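Local coordinates for protein cytosolic phospholipase A2 delta (PDB 5IZ5) that hydrolyses glycerophospholipids at the sn-2 position in a calcium-dependent manner, releasing fatty acids with a preference for linoleic acid, at residues 61-66 against 78-83; 28-33 against 138-143; 54-59 against 89-94; 109-114 against 126-131. The protein carries 3 engineered substitutions. One frame throughout, in Å; residues are numbered along the deposited sequence.

Contact 1. Residues 61-66 against 78-83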
loop_
_atom_site.group_PDB
_atom_site.type_symbol
_atom_site.label_atom_id
_atom_site.label_comp_id
_atom_site.label_asym_id
_atom_site.label_seq_id
_atom_site.Cartn_x
_atom_site.Cartn_y
_atom_site.Cartn_z
ATOM N N MET B 61 -18.028 19.820 -4.006
ATOM C CA MET B 61 -19.226 20.604 -3.743
ATOM C C MET B 61 -19.047 21.361 -2.425
ATOM O O MET B 61 -19.120 20.776 -1.357
ATOM C CB MET B 61 -20.433 19.653 -3.649
ATOM C CG MET B 61 -20.616 18.726 -4.854
ATOM S SD MET B 61 -21.140 19.560 -6.363
ATOM C CE MET B 61 -22.602 20.447 -5.827
ATOM N N LYS B 62 -18.784 22.659 -2.508
ATOM C CA LYS B 62 -18.648 23.521 -1.348
ATOM C C LYS B 62 -19.861 24.407 -1.343
ATOM O O LYS B 62 -20.275 24.868 -2.397
ATOM C CB LYS B 62 -17.435 24.447 -1.482
ATOM C CG LYS B 62 -16.122 23.887 -0.976
ATOM C CD LYS B 62 -15.126 24.990 -0.694
ATOM C CE LYS B 62 -13.700 24.477 -0.569
ATOM N NZ LYS B 62 -12.785 25.543 -0.076
ATOM N N PHE B 63 -20.413 24.655 -0.164
ATOM C CA PHE B 63 -21.346 25.754 0.025
ATOM C C PHE B 63 -20.688 26.831 0.880
ATOM O O PHE B 63 -19.875 26.542 1.759
ATOM C CB PHE B 63 -22.644 25.275 0.670
ATOM C CG PHE B 63 -23.463 24.384 -0.220
ATOM C CD1 PHE B 63 -23.954 24.853 -1.431
ATOM C CD2 PHE B 63 -23.741 23.076 0.150
ATOM C CE1 PHE B 63 -24.707 24.032 -2.258
ATOM C CE2 PHE B 63 -24.494 22.249 -0.671
ATOM C CZ PHE B 63 -24.979 22.727 -1.875
ATOM N N LYS B 64 -21.057 28.074 0.609
ATOM C CA LYS B 64 -20.452 29.236 1.248
ATOM C C LYS B 64 -21.564 30.222 1.576
ATOM O O LYS B 64 -22.365 30.565 0.706
ATOM C CB LYS B 64 -19.428 29.863 0.297
ATOM C CG LYS B 64 -18.624 31.022 0.867
ATOM C CD LYS B 64 -17.587 31.516 -0.134
ATOM C CE LYS B 64 -16.903 32.793 0.336
ATOM N NZ LYS B 64 -15.605 33.027 -0.359
ATOM N N THR B 65 -21.635 30.658 2.831
ATOM C CA THR B 65 -22.584 31.703 3.208
ATOM C C THR B 65 -22.062 33.031 2.690
ATOM O O THR B 65 -20.943 33.117 2.187
ATOM C CB THR B 65 -22.759 31.840 4.736
ATOM O OG1 THR B 65 -21.518 32.247 5.334
ATOM C CG2 THR B 65 -23.245 30.536 5.362
ATOM N N LYS B 66 -22.873 34.071 2.827
ATOM C CA LYS B 66 -22.404 35.426 2.590
ATOM C C LYS B 66 -21.379 35.793 3.655
ATOM O O LYS B 66 -21.411 35.262 4.768
ATOM C CB LYS B 66 -23.565 36.413 2.624
ATOM C CG LYS B 66 -24.499 36.286 1.434
ATOM C CD LYS B 66 -25.465 37.457 1.361
ATOM C CE LYS B 66 -26.539 37.232 0.309
ATOM N NZ LYS B 66 -27.578 36.276 0.779
ATOM N N GLU B 78 -28.837 31.175 6.602
ATOM C CA GLU B 78 -28.877 30.613 5.253
ATOM C C GLU B 78 -28.999 29.096 5.326
ATOM O O GLU B 78 -28.389 28.456 6.189
ATOM C CB GLU B 78 -27.622 30.997 4.466
ATOM C CG GLU B 78 -27.544 32.468 4.103
ATOM C CD GLU B 78 -26.260 32.814 3.375
ATOM O OE1 GLU B 78 -25.988 32.199 2.323
ATOM O OE2 GLU B 78 -25.525 33.706 3.851
ATOM N N ALA B 79 -29.780 28.532 4.406
ATOM C CA ALA B 79 -30.022 27.094 4.355
ATOM C C ALA B 79 -29.450 26.495 3.080
ATOM O O ALA B 79 -29.468 27.128 2.026
ATOM C CB ALA B 79 -31.510 26.811 4.441
ATOM N N PHE B 80 -28.940 25.271 3.195
ATOM C CA PHE B 80 -28.359 24.547 2.066
ATOM C C PHE B 80 -28.857 23.097 2.075
ATOM O O PHE B 80 -29.202 22.556 3.131
ATOM C CB PHE B 80 -26.829 24.598 2.145
ATOM C CG PHE B 80 -26.264 25.993 2.246
ATOM C CD1 PHE B 80 -25.887 26.690 1.106
ATOM C CD2 PHE B 80 -26.097 26.606 3.483
ATOM C CE1 PHE B 80 -25.360 27.971 1.194
ATOM C CE2 PHE B 80 -25.572 27.889 3.578
ATOM C CZ PHE B 80 -25.201 28.570 2.431
ATOM N N ARG B 81 -28.890 22.474 0.898
ATOM C CA ARG B 81 -29.483 21.142 0.727
ATOM C C ARG B 81 -28.537 20.127 0.098
ATOM O O ARG B 81 -27.919 20.406 -0.929
ATOM C CB ARG B 81 -30.742 21.247 -0.128
ATOM C CG ARG B 81 -31.946 21.717 0.656
ATOM C CD ARG B 81 -33.025 22.268 -0.276
ATOM N NE ARG B 81 -33.237 23.706 -0.108
ATOM C CZ ARG B 81 -32.619 24.672 -0.792
ATOM N NH1 ARG B 81 -31.710 24.394 -1.725
ATOM N NH2 ARG B 81 -32.916 25.940 -0.535
ATOM N N PHE B 82 -28.442 18.957 0.734
ATOM C CA PHE B 82 -27.657 17.825 0.243
ATOM C C PHE B 82 -28.535 16.592 0.013
ATOM O O PHE B 82 -29.478 16.352 0.761
ATOM C CB PHE B 82 -26.621 17.419 1.294
ATOM C CG PHE B 82 -25.563 18.462 1.587
ATOM C CD1 PHE B 82 -24.368 18.466 0.886
ATOM C CD2 PHE B 82 -25.732 19.396 2.604
ATOM C CE1 PHE B 82 -23.374 19.394 1.166
ATOM C CE2 PHE B 82 -24.739 20.335 2.892
ATOM C CZ PHE B 82 -23.557 20.331 2.172
ATOM N N LEU B 83 -28.205 15.788 -0.992
ATOM C CA LEU B 83 -28.731 14.425 -1.077
ATOM C C LEU B 83 -27.805 13.491 -0.281
ATOM O O LEU B 83 -26.595 13.470 -0.504
ATOM C CB LEU B 83 -28.880 13.971 -2.534
ATOM C CG LEU B 83 -30.148 13.133 -2.821
ATOM C CD1 LEU B 83 -31.422 13.872 -2.414
ATOM C CD2 LEU B 83 -30.244 12.725 -4.285
#
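Phe63, Phe80 and Phe82 form an aromatic cluster between the two facing sheets of the C2 β-sandwich, the domain that brings the enzyme to membranes when calcium binds. The axes of strand 62-64 and strand 78-83 come no closer than 8.8 Å, too far for backbone pairing, so side chains fill the interval. Phe63 turns its edge to the face of Phe82 in an offset edge-to-face pair, planes at 77°, with Phe63 CD2 3.4 Å from Phe82 CZ. Over one face of Phe63 sits Phe80 CB, a CH-pi contact 4.2 Å from the ring centroid; the two rings themselves meet obliquely. Beyond the cluster the contact becomes polar. The backbone N of Lys66 gives a nearly straight bond (N-H...O angle 172°) to the syn lone pair of Glu78 OE2, at 2.9 Å. Glu78 reaches it with CG beside its backbone N (chi1 -70°) and the chain extended beyond. Thr65 OG1, by contrast, is bonded to Val51 N, and its CG2 meets the edge of the Phe80 ring. Strand 62-64 pairs with strand 49-55, whose Leu53 and Leu55 touch Phe80 and Phe82, while strand 75-85 pairs with strand 21-36.

Contact 2. Residues 28-33 against 138-143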
loop_
_atom_site.group_PDB
_atom_site.type_symbol
_atom_site.label_atom_id
_atom_site.label_comp_id
_atom_site.label_asym_id
_atom_site.label_seq_id
_atom_site.Cartn_x
_atom_site.Cartn_y
_atom_site.Cartn_z
ATOM N N LEU B 28 -31.119 16.315 3.019
ATOM C CA LEU B 28 -30.745 17.045 4.239
ATOM C C LEU B 28 -30.754 18.555 4.003
ATOM O O LEU B 28 -30.084 19.048 3.095
ATOM C CB LEU B 28 -29.354 16.620 4.739
ATOM C CG LEU B 28 -28.863 17.280 6.041
ATOM C CD1 LEU B 28 -29.755 16.900 7.216
ATOM C CD2 LEU B 28 -27.410 16.919 6.338
ATOM N N THR B 29 -31.501 19.287 4.827
ATOM C CA THR B 29 -31.413 20.752 4.831
ATOM C C THR B 29 -30.579 21.184 6.038
ATOM O O THR B 29 -30.892 20.835 7.181
ATOM C CB THR B 29 -32.788 21.463 4.831
ATOM O OG1 THR B 29 -33.325 21.511 6.158
ATOM C CG2 THR B 29 -33.773 20.758 3.916
ATOM N N VAL B 30 -29.501 21.918 5.771
ATOM C CA VAL B 30 -28.623 22.432 6.820
ATOM C C VAL B 30 -28.818 23.938 6.879
ATOM O O VAL B 30 -28.460 24.648 5.934
ATOM C CB VAL B 30 -27.141 22.114 6.524
ATOM C CG1 VAL B 30 -26.239 22.607 7.656
ATOM C CG2 VAL B 30 -26.952 20.618 6.311
ATOM N N ARG B 31 -29.391 24.424 7.979
ATOM C CA ARG B 31 -29.628 25.861 8.147
ATOM C C ARG B 31 -28.597 26.470 9.092
ATOM O O ARG B 31 -28.650 26.255 10.304
ATOM C CB ARG B 31 -31.046 26.129 8.661
ATOM C CG ARG B 31 -31.431 27.605 8.672
ATOM C CD ARG B 31 -32.905 27.818 9.002
ATOM N NE ARG B 31 -33.786 27.474 7.882
ATOM C CZ ARG B 31 -33.968 28.221 6.793
ATOM N NH1 ARG B 31 -33.325 29.376 6.639
ATOM N NH2 ARG B 31 -34.796 27.806 5.838
ATOM N N VAL B 32 -27.667 27.233 8.520
ATOM C CA VAL B 32 -26.627 27.921 9.285
ATOM C C VAL B 32 -27.238 29.200 9.851
ATOM O O VAL B 32 -27.541 30.129 9.106
ATOM C CB VAL B 32 -25.408 28.261 8.393
ATOM C CG1 VAL B 32 -24.327 28.994 9.182
ATOM C CG2 VAL B 32 -24.837 26.995 7.773
ATOM N N LEU B 33 -27.425 29.242 11.166
ATOM C CA LEU B 33 -28.119 30.360 11.803
ATOM C C LEU B 33 -27.172 31.510 12.144
ATOM O O LEU B 33 -27.220 32.571 11.516
ATOM C CB LEU B 33 -28.848 29.885 13.066
ATOM C CG LEU B 33 -29.959 28.857 12.846
ATOM C CD1 LEU B 33 -30.402 28.269 14.177
ATOM C CD2 LEU B 33 -31.133 29.490 12.113
ATOM N N LEU B 138 -21.441 27.916 17.327
ATOM C CA LEU B 138 -22.131 27.946 16.033
ATOM C C LEU B 138 -23.500 27.267 16.156
ATOM O O LEU B 138 -23.581 26.091 16.519
ATOM C CB LEU B 138 -21.298 27.207 14.975
ATOM C CG LEU B 138 -21.450 27.524 13.474
ATOM C CD1 LEU B 138 -21.218 26.270 12.639
ATOM C CD2 LEU B 138 -22.786 28.143 13.095
ATOM N N ASP B 139 -24.567 28.002 15.847
ATOM C CA ASP B 139 -25.925 27.440 15.854
ATOM C C ASP B 139 -26.345 26.991 14.463
ATOM O O ASP B 139 -26.310 27.773 13.512
ATOM C CB ASP B 139 -26.942 28.460 16.371
ATOM C CG ASP B 139 -26.853 28.671 17.866
ATOM O OD1 ASP B 139 -26.102 27.937 18.549
ATOM O OD2 ASP B 139 -27.546 29.584 18.357
ATOM N N VAL B 140 -26.748 25.728 14.362
ATOM C CA VAL B 140 -27.184 25.135 13.100
ATOM C C VAL B 140 -28.424 24.287 13.353
ATOM O O VAL B 140 -28.586 23.730 14.442
ATOM C CB VAL B 140 -26.084 24.230 12.499
ATOM C CG1 VAL B 140 -26.470 23.751 11.103
ATOM C CG2 VAL B 140 -24.748 24.961 12.455
ATOM N N GLU B 141 -29.294 24.186 12.351
ATOM C CA GLU B 141 -30.402 23.224 12.408
ATOM C C GLU B 141 -30.429 22.289 11.211
ATOM O O GLU B 141 -30.156 22.697 10.077
ATOM C CB GLU B 141 -31.764 23.874 12.655
ATOM C CG GLU B 141 -31.936 25.322 12.243
ATOM C CD GLU B 141 -33.261 25.904 12.713
ATOM O OE1 GLU B 141 -33.942 25.271 13.549
ATOM O OE2 GLU B 141 -33.627 27.000 12.243
ATOM N N PHE B 142 -30.762 21.030 11.492
ATOM C CA PHE B 142 -30.760 19.967 10.497
ATOM C C PHE B 142 -32.150 19.374 10.340
ATOM O O PHE B 142 -32.805 19.052 11.331
ATOM C CB PHE B 142 -29.812 18.846 10.928
ATOM C CG PHE B 142 -28.391 19.284 11.091
ATOM C CD1 PHE B 142 -27.525 19.267 10.010
ATOM C CD2 PHE B 142 -27.915 19.710 12.328
ATOM C CE1 PHE B 142 -26.209 19.668 10.164
ATOM C CE2 PHE B 142 -26.602 20.114 12.487
ATOM C CZ PHE B 142 -25.747 20.093 11.404
ATOM N N LEU B 143 -32.595 19.219 9.096
ATOM C CA LEU B 143 -33.822 18.483 8.822
ATOM C C LEU B 143 -33.593 17.480 7.708
ATOM O O LEU B 143 -33.197 17.839 6.594
ATOM C CB LEU B 143 -34.973 19.415 8.443
ATOM C CG LEU B 143 -36.311 18.683 8.240
ATOM C CD1 LEU B 143 -36.938 18.264 9.567
ATOM C CD2 LEU B 143 -37.284 19.527 7.424
#
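Val30 and Val140, with Val32 and Phe142, make one face of an antiparallel β-pair, while Thr29, Arg31, Glu141 and Leu143 make the other. The pair belongs to the C2 β-sandwich: strand 21-36 runs between strand 75-85 and strand 137-146, and the valine face is turned to the opposite sheet, where Val30 and Val32 touch Leu53 and Phe142 touches Leu92. Five backbone hydrogen bonds fix the register. Thr29 with Leu143 and Arg31 with Glu141 are hydrogen-bonded pairs; Val30 with Phe142 and Val32 with Val140 are non-hydrogen-bonded pairs.

On the buried face, Val30 lies beside Phe142 and points the same way, its CG1 3.9 Å from Phe142 CE1. The same methyl also touches Val140 CG1 at 3.6 Å, because in both valines CG1 stands trans to the backbone N (chi1 -178° and -173°). Val32 makes a looser contact, its CG1 4.3 Å from Leu138 CD2.

The partly exposed face carries the charges. Arg31 and Glu141 run alongside each other, but their flat ends are turned 78° apart and Arg31 NE is 4.4 Å from Glu141 OE2, too long for a salt bridge. Each has another partner: Glu141 OE1 forms a salt bridge with Arg125, and Arg31 NH1 a weak hydrogen bond with Asn77. Leu33 crosses Glu141 at about a right angle, and OE2 of the glutamate is flanked by aliphatic carbons, with Arg31 CD at 3.4 Å and Leu33 CD2 at 3.5 Å.

Contact 3. Residues 54-59 against 89-94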
loop_
_atom_site.group_PDB
_atom_site.type_symbol
_atom_site.label_atom_id
_atom_site.label_comp_id
_atom_site.label_asym_id
_atom_site.label_seq_id
_atom_site.Cartn_x
_atom_site.Cartn_y
_atom_site.Cartn_z
ATOM N N GLN B 54 -18.820 21.544 3.740
ATOM C CA GLN B 54 -18.339 20.475 2.885
ATOM C C GLN B 54 -18.827 19.161 3.460
ATOM O O GLN B 54 -18.864 18.984 4.670
ATOM C CB GLN B 54 -16.817 20.466 2.848
ATOM C CG GLN B 54 -16.191 21.720 2.277
ATOM C CD GLN B 54 -14.729 21.794 2.652
ATOM O OE1 GLN B 54 -14.401 21.965 3.828
ATOM N NE2 GLN B 54 -13.847 21.639 1.680
ATOM N N LEU B 55 -19.179 18.239 2.581
ATOM C CA LEU B 55 -19.587 16.905 2.978
ATOM C C LEU B 55 -18.533 15.945 2.472
ATOM O O LEU B 55 -18.157 16.000 1.305
ATOM C CB LEU B 55 -20.952 16.563 2.383
ATOM C CG LEU B 55 -21.622 15.274 2.858
ATOM C CD1 LEU B 55 -21.996 15.349 4.331
ATOM C CD2 LEU B 55 -22.850 14.970 2.016
ATOM N N SER B 56 -18.061 15.068 3.353
ATOM C CA SER B 56 -16.977 14.138 3.031
ATOM C C SER B 56 -17.270 13.274 1.799
ATOM O O SER B 56 -16.353 12.864 1.096
ATOM C CB SER B 56 -16.676 13.249 4.245
ATOM O OG SER B 56 -17.818 12.503 4.630
ATOM N N THR B 57 -18.548 13.004 1.551
ATOM C CA THR B 57 -18.995 12.153 0.443
ATOM C C THR B 57 -19.491 12.951 -0.789
ATOM O O THR B 57 -20.090 12.391 -1.717
ATOM C CB THR B 57 -20.111 11.204 0.928
ATOM O OG1 THR B 57 -21.149 11.968 1.542
ATOM C CG2 THR B 57 -19.558 10.208 1.952
ATOM N N ALA B 58 -19.239 14.257 -0.789
ATOM C CA ALA B 58 -19.501 15.111 -1.947
ATOM C C ALA B 58 -18.288 16.022 -2.187
ATOM O O ALA B 58 -18.374 17.253 -2.073
ATOM C CB ALA B 58 -20.748 15.935 -1.714
ATOM N N PRO B 59 -17.143 15.414 -2.521
ATOM C CA PRO B 59 -15.950 16.205 -2.782
ATOM C C PRO B 59 -16.171 17.156 -3.957
ATOM O O PRO B 59 -16.780 16.773 -4.953
ATOM C CB PRO B 59 -14.904 15.150 -3.133
ATOM C CG PRO B 59 -15.691 14.019 -3.684
ATOM C CD PRO B 59 -16.955 13.997 -2.876
ATOM N N LYS B 89 -20.864 6.514 5.362
ATOM C CA LYS B 89 -20.511 7.437 6.424
ATOM C C LYS B 89 -20.432 8.847 5.854
ATOM O O LYS B 89 -19.704 9.105 4.899
ATOM C CB LYS B 89 -19.202 7.044 7.096
ATOM C CG LYS B 89 -19.253 7.160 8.607
ATOM C CD LYS B 89 -20.173 6.137 9.264
ATOM C CE LYS B 89 -20.759 6.632 10.577
ATOM N NZ LYS B 89 -19.861 7.403 11.471
ATOM N N ASN B 90 -21.202 9.745 6.452
ATOM C CA ASN B 90 -21.300 11.120 5.994
ATOM C C ASN B 90 -20.827 12.054 7.091
ATOM O O ASN B 90 -21.455 12.143 8.151
ATOM C CB ASN B 90 -22.741 11.447 5.630
ATOM C CG ASN B 90 -23.217 10.687 4.413
ATOM O OD1 ASN B 90 -22.681 10.857 3.316
ATOM N ND2 ASN B 90 -24.226 9.836 4.598
ATOM N N VAL B 91 -19.700 12.718 6.849
ATOM C CA VAL B 91 -19.158 13.672 7.795
ATOM C C VAL B 91 -19.279 15.062 7.189
ATOM O O VAL B 91 -18.757 15.334 6.109
ATOM C CB VAL B 91 -17.689 13.374 8.145
ATOM C CG1 VAL B 91 -17.176 14.366 9.184
ATOM C CG2 VAL B 91 -17.545 11.956 8.671
ATOM N N LEU B 92 -19.982 15.933 7.896
ATOM C CA LEU B 92 -20.175 17.296 7.452
ATOM C C LEU B 92 -19.137 18.175 8.132
ATOM O O LEU B 92 -18.982 18.138 9.350
ATOM C CB LEU B 92 -21.575 17.763 7.807
ATOM C CG LEU B 92 -21.961 19.152 7.300
ATOM C CD1 LEU B 92 -22.124 19.169 5.788
ATOM C CD2 LEU B 92 -23.247 19.595 7.966
ATOM N N GLU B 93 -18.404 18.940 7.332
ATOM C CA GLU B 93 -17.443 19.891 7.860
ATOM C C GLU B 93 -18.064 21.277 7.820
ATOM O O GLU B 93 -18.510 21.729 6.768
ATOM C CB GLU B 93 -16.154 19.873 7.044
ATOM C CG GLU B 93 -15.041 20.713 7.655
ATOM C CD GLU B 93 -13.859 20.893 6.726
ATOM O OE1 GLU B 93 -13.369 22.039 6.613
ATOM O OE2 GLU B 93 -13.432 19.899 6.102
ATOM N N LEU B 94 -18.103 21.935 8.972
ATOM C CA LEU B 94 -18.555 23.315 9.063
ATOM C C LEU B 94 -17.388 24.165 9.555
ATOM O O LEU B 94 -16.926 24.007 10.688
ATOM C CB LEU B 94 -19.750 23.436 10.006
ATOM C CG LEU B 94 -20.935 22.512 9.702
ATOM C CD1 LEU B 94 -20.805 21.187 10.439
ATOM C CD2 LEU B 94 -22.250 23.168 10.078
HETATM O O HOH W 1 -17.106 10.171 5.212
#
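Thr57 OG1 donates to Asn90 OD1 at 2.6 Å, in the plane of the amide carbonyl and with a C=O...donor angle of 158°. Next to it, Ser56 N bonds to Val91 O at 2.9 Å, and Ser56 OG takes the Val91 N-H, also at 2.9 Å. With OG between its own backbone N and carbonyl carbon (chi1 60°), the serine folds its hydroxyl back toward this N-H. A side-chain oxygen thus stands in for a backbone acceptor just where the chain leaves the sheet. Before that point, Gln54 and Glu93 form a regular antiparallel hydrogen-bonded pair, and Leu55 and Leu92 meet on the sandwich-core face. A water bridges Ser56 OG to Lys89 O.

A type I beta turn from Leu55 to Ala58, closed by Ala58 N to Leu55 O at 2.9 Å, places the two hydroxyls. On the other side, Asn90 ND2 is bonded to Gln85 O, which helps hold the amide with OD1 toward the threonine. Replacing Thr57 with a valine would probably leave the buried OD1 of Asn90 without this donor and the amide held from the Gln85 side alone. The chemistry implies that at this end of the C2 sheet two hydroxyls take over where backbone pairing stops.

Contact 4. Residues 109-114 against 126-131; sequences FKVLYD and KTFSQS
Phe128 packs against Val111 with a ring face and against Tyr113 with its edge, and this is the tight part of the contact. Val111 CG1 stands over one face of the Phe128 ring, 4.3 Å from its centroid, a CH-pi contact, while Val111 CG2 lies 3.8 Å from Phe128 CD1. The far edge of the same ring points at the face of Tyr113 in an edge-to-face pair, planes at 68°, with Phe128 CE1 3.7 Å from Tyr113 CD1. CG of Tyr113 lies opposite the backbone N (chi1 -177°), which carries its ring across to Phe128. Its hydroxyl is bonded to Glu117, which also forms a salt bridge with Lys126 NZ.

These rings lie between the two sheets of the C2 β-sandwich. Strand 106-114 is an outermost strand of one four-stranded sheet and strand 124-129 pairs with strand 137-146 in the other; their axes approach to 8.1 Å. Phe109 marks the passage from core to surface. Its buried ring has CZ 4.1 Å from Phe128 CB and also touches Leu138. Substituting an alanine here would probably open a gap beside Phe128 and Leu138 and leave the Gln130 side chain freer to turn.

On the solvent side the exposed Gln130, bent at chi2, sets its amide oxygen OE1 over one face of the Phe109 ring, offset toward the rim, with ring and amide planes 34° apart. The amide makes no hydrogen bond across the contact: Gln130 NE2 faces Lys110 N at 3.4 Å, but both carry hydrogens and neither can accept from the other. Gln130 also touches a crystal neighbour.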
loop_
_atom_site.group_PDB
_atom_site.type_symbol
_atom_site.label_atom_id
_atom_site.label_comp_id
_atom_site.label_asym_id
_atom_site.label_seq_id
_atom_site.Cartn_x
_atom_site.Cartn_y
_atom_site.Cartn_z
ATOM N N PHE B 109 -12.992 28.831 13.159
ATOM C CA PHE B 109 -13.881 27.814 13.712
ATOM C C PHE B 109 -13.981 26.620 12.764
ATOM O O PHE B 109 -14.076 26.799 11.550
ATOM C CB PHE B 109 -15.270 28.403 13.954
ATOM C CG PHE B 109 -16.172 27.527 14.777
ATOM C CD1 PHE B 109 -16.252 27.690 16.154
ATOM C CD2 PHE B 109 -16.956 26.551 14.172
ATOM C CE1 PHE B 109 -17.090 26.891 16.918
ATOM C CE2 PHE B 109 -17.794 25.748 14.928
ATOM C CZ PHE B 109 -17.859 25.915 16.302
ATOM N N LYS B 110 -13.965 25.412 13.324
ATOM C CA LYS B 110 -14.093 24.184 12.548
ATOM C C LYS B 110 -14.692 23.088 13.413
ATOM O O LYS B 110 -14.214 22.830 14.519
ATOM C CB LYS B 110 -12.734 23.732 12.006
ATOM C CG LYS B 110 -12.771 22.400 11.268
ATOM C CD LYS B 110 -11.620 22.262 10.282
ATOM C CE LYS B 110 -11.369 20.808 9.912
ATOM N NZ LYS B 110 -10.526 20.673 8.690
ATOM N N VAL B 111 -15.748 22.462 12.904
ATOM C CA VAL B 111 -16.294 21.254 13.505
ATOM C C VAL B 111 -16.556 20.185 12.443
ATOM O O VAL B 111 -16.915 20.503 11.309
ATOM C CB VAL B 111 -17.582 21.549 14.304
ATOM C CG1 VAL B 111 -18.708 22.024 13.398
ATOM C CG2 VAL B 111 -18.027 20.317 15.078
ATOM N N LEU B 112 -16.340 18.925 12.817
ATOM C CA LEU B 112 -16.691 17.781 11.978
ATOM C C LEU B 112 -17.855 17.086 12.647
ATOM O O LEU B 112 -17.799 16.798 13.844
ATOM C CB LEU B 112 -15.524 16.805 11.827
ATOM C CG LEU B 112 -14.469 17.053 10.769
ATOM C CD1 LEU B 112 -14.255 18.523 10.535
ATOM C CD2 LEU B 112 -13.158 16.369 11.138
ATOM N N TYR B 113 -18.895 16.810 11.864
ATOM C CA TYR B 113 -20.146 16.309 12.393
ATOM C C TYR B 113 -20.653 15.102 11.612
ATOM O O TYR B 113 -20.909 15.182 10.409
ATOM C CB TYR B 113 -21.184 17.420 12.349
ATOM C CG TYR B 113 -22.514 17.052 12.932
ATOM C CD1 TYR B 113 -22.614 16.560 14.229
ATOM C CD2 TYR B 113 -23.681 17.212 12.193
ATOM C CE1 TYR B 113 -23.839 16.225 14.770
ATOM C CE2 TYR B 113 -24.908 16.883 12.725
ATOM C CZ TYR B 113 -24.984 16.392 14.011
ATOM O OH TYR B 113 -26.211 16.070 14.531
ATOM N N ASP B 114 -20.782 13.983 12.317
ATOM C CA ASP B 114 -21.372 12.775 11.769
ATOM C C ASP B 114 -22.879 12.975 11.744
ATOM O O ASP B 114 -23.522 12.975 12.786
ATOM C CB ASP B 114 -20.986 11.582 12.649
ATOM C CG ASP B 114 -21.461 10.250 12.095
ATOM O OD1 ASP B 114 -20.843 9.232 12.454
ATOM O OD2 ASP B 114 -22.445 10.205 11.325
ATOM N N LYS B 126 -28.680 22.254 16.889
ATOM C CA LYS B 126 -27.334 21.994 17.376
ATOM C C LYS B 126 -26.588 23.300 17.648
ATOM O O LYS B 126 -26.663 24.246 16.863
ATOM C CB LYS B 126 -26.572 21.148 16.349
ATOM C CG LYS B 126 -26.703 19.643 16.554
ATOM C CD LYS B 126 -25.596 19.132 17.460
ATOM C CE LYS B 126 -25.916 17.762 18.019
ATOM N NZ LYS B 126 -24.702 17.102 18.573
ATOM N N THR B 127 -25.895 23.348 18.785
ATOM C CA THR B 127 -24.942 24.410 19.080
ATOM C C THR B 127 -23.578 23.752 19.221
ATOM O O THR B 127 -23.359 22.965 20.141
ATOM C CB THR B 127 -25.306 25.173 20.371
ATOM O OG1 THR B 127 -26.540 25.870 20.176
ATOM C CG2 THR B 127 -24.218 26.191 20.747
ATOM N N PHE B 128 -22.671 24.069 18.303
ATOM C CA PHE B 128 -21.344 23.459 18.285
ATOM C C PHE B 128 -20.343 24.334 19.034
ATOM O O PHE B 128 -20.312 25.548 18.821
ATOM C CB PHE B 128 -20.881 23.257 16.844
ATOM C CG PHE B 128 -21.703 22.256 16.069
ATOM C CD1 PHE B 128 -21.588 20.899 16.331
ATOM C CD2 PHE B 128 -22.571 22.667 15.063
ATOM C CE1 PHE B 128 -22.332 19.970 15.619
ATOM C CE2 PHE B 128 -23.318 21.742 14.345
ATOM C CZ PHE B 128 -23.199 20.391 14.623
ATOM N N SER B 129 -19.526 23.708 19.882
ATOM C CA SER B 129 -18.533 24.405 20.709
ATOM C C SER B 129 -17.143 23.898 20.403
ATOM O O SER B 129 -16.964 22.706 20.200
ATOM C CB SER B 129 -18.785 24.180 22.197
ATOM O OG SER B 129 -17.584 24.354 22.938
ATOM N N GLN B 130 -16.158 24.795 20.440
ATOM C CA GLN B 130 -14.794 24.478 20.021
ATOM C C GLN B 130 -14.024 23.625 21.027
ATOM O O GLN B 130 -13.589 22.509 20.718
ATOM C CB GLN B 130 -14.015 25.779 19.798
ATOM C CG GLN B 130 -12.893 25.672 18.765
ATOM C CD GLN B 130 -13.420 25.658 17.347
ATOM O OE1 GLN B 130 -14.578 25.334 17.124
ATOM N NE2 GLN B 130 -12.572 26.018 16.384
ATOM N N SER B 131 -13.857 24.176 22.223
ATOM C CA SER B 131 -12.978 23.605 23.235
ATOM C C SER B 131 -13.765 23.497 24.543
ATOM O O SER B 131 -14.830 24.114 24.671
ATOM C CB SER B 131 -11.700 24.467 23.385
ATOM O OG SER B 131 -11.664 25.210 24.597
#

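In the fold
All four contacts lie in one C2 β-sandwich. Contact 2 pairs strands within one sheet and contact 3 within the other, whereas contacts 1 and 4 bridge the two sheets, with centres about 17 Å apart and no touch between them. Contact 2 meets contact 1 through Phe80 O to Val30 N (2.7 Å) and contact 4 through Leu138 O to Phe128 N (2.8 Å). Across the core, Leu92 CD2 of contact 3 packs on Phe142 CE1 of contact 2 at 3.7 Å. The predicted calcium sites lie nearest contacts 1 and 4: the side chain of Lys64 is about 10 Å from that of Asp48, and that of Phe109 about 9 Å from that of Asp98.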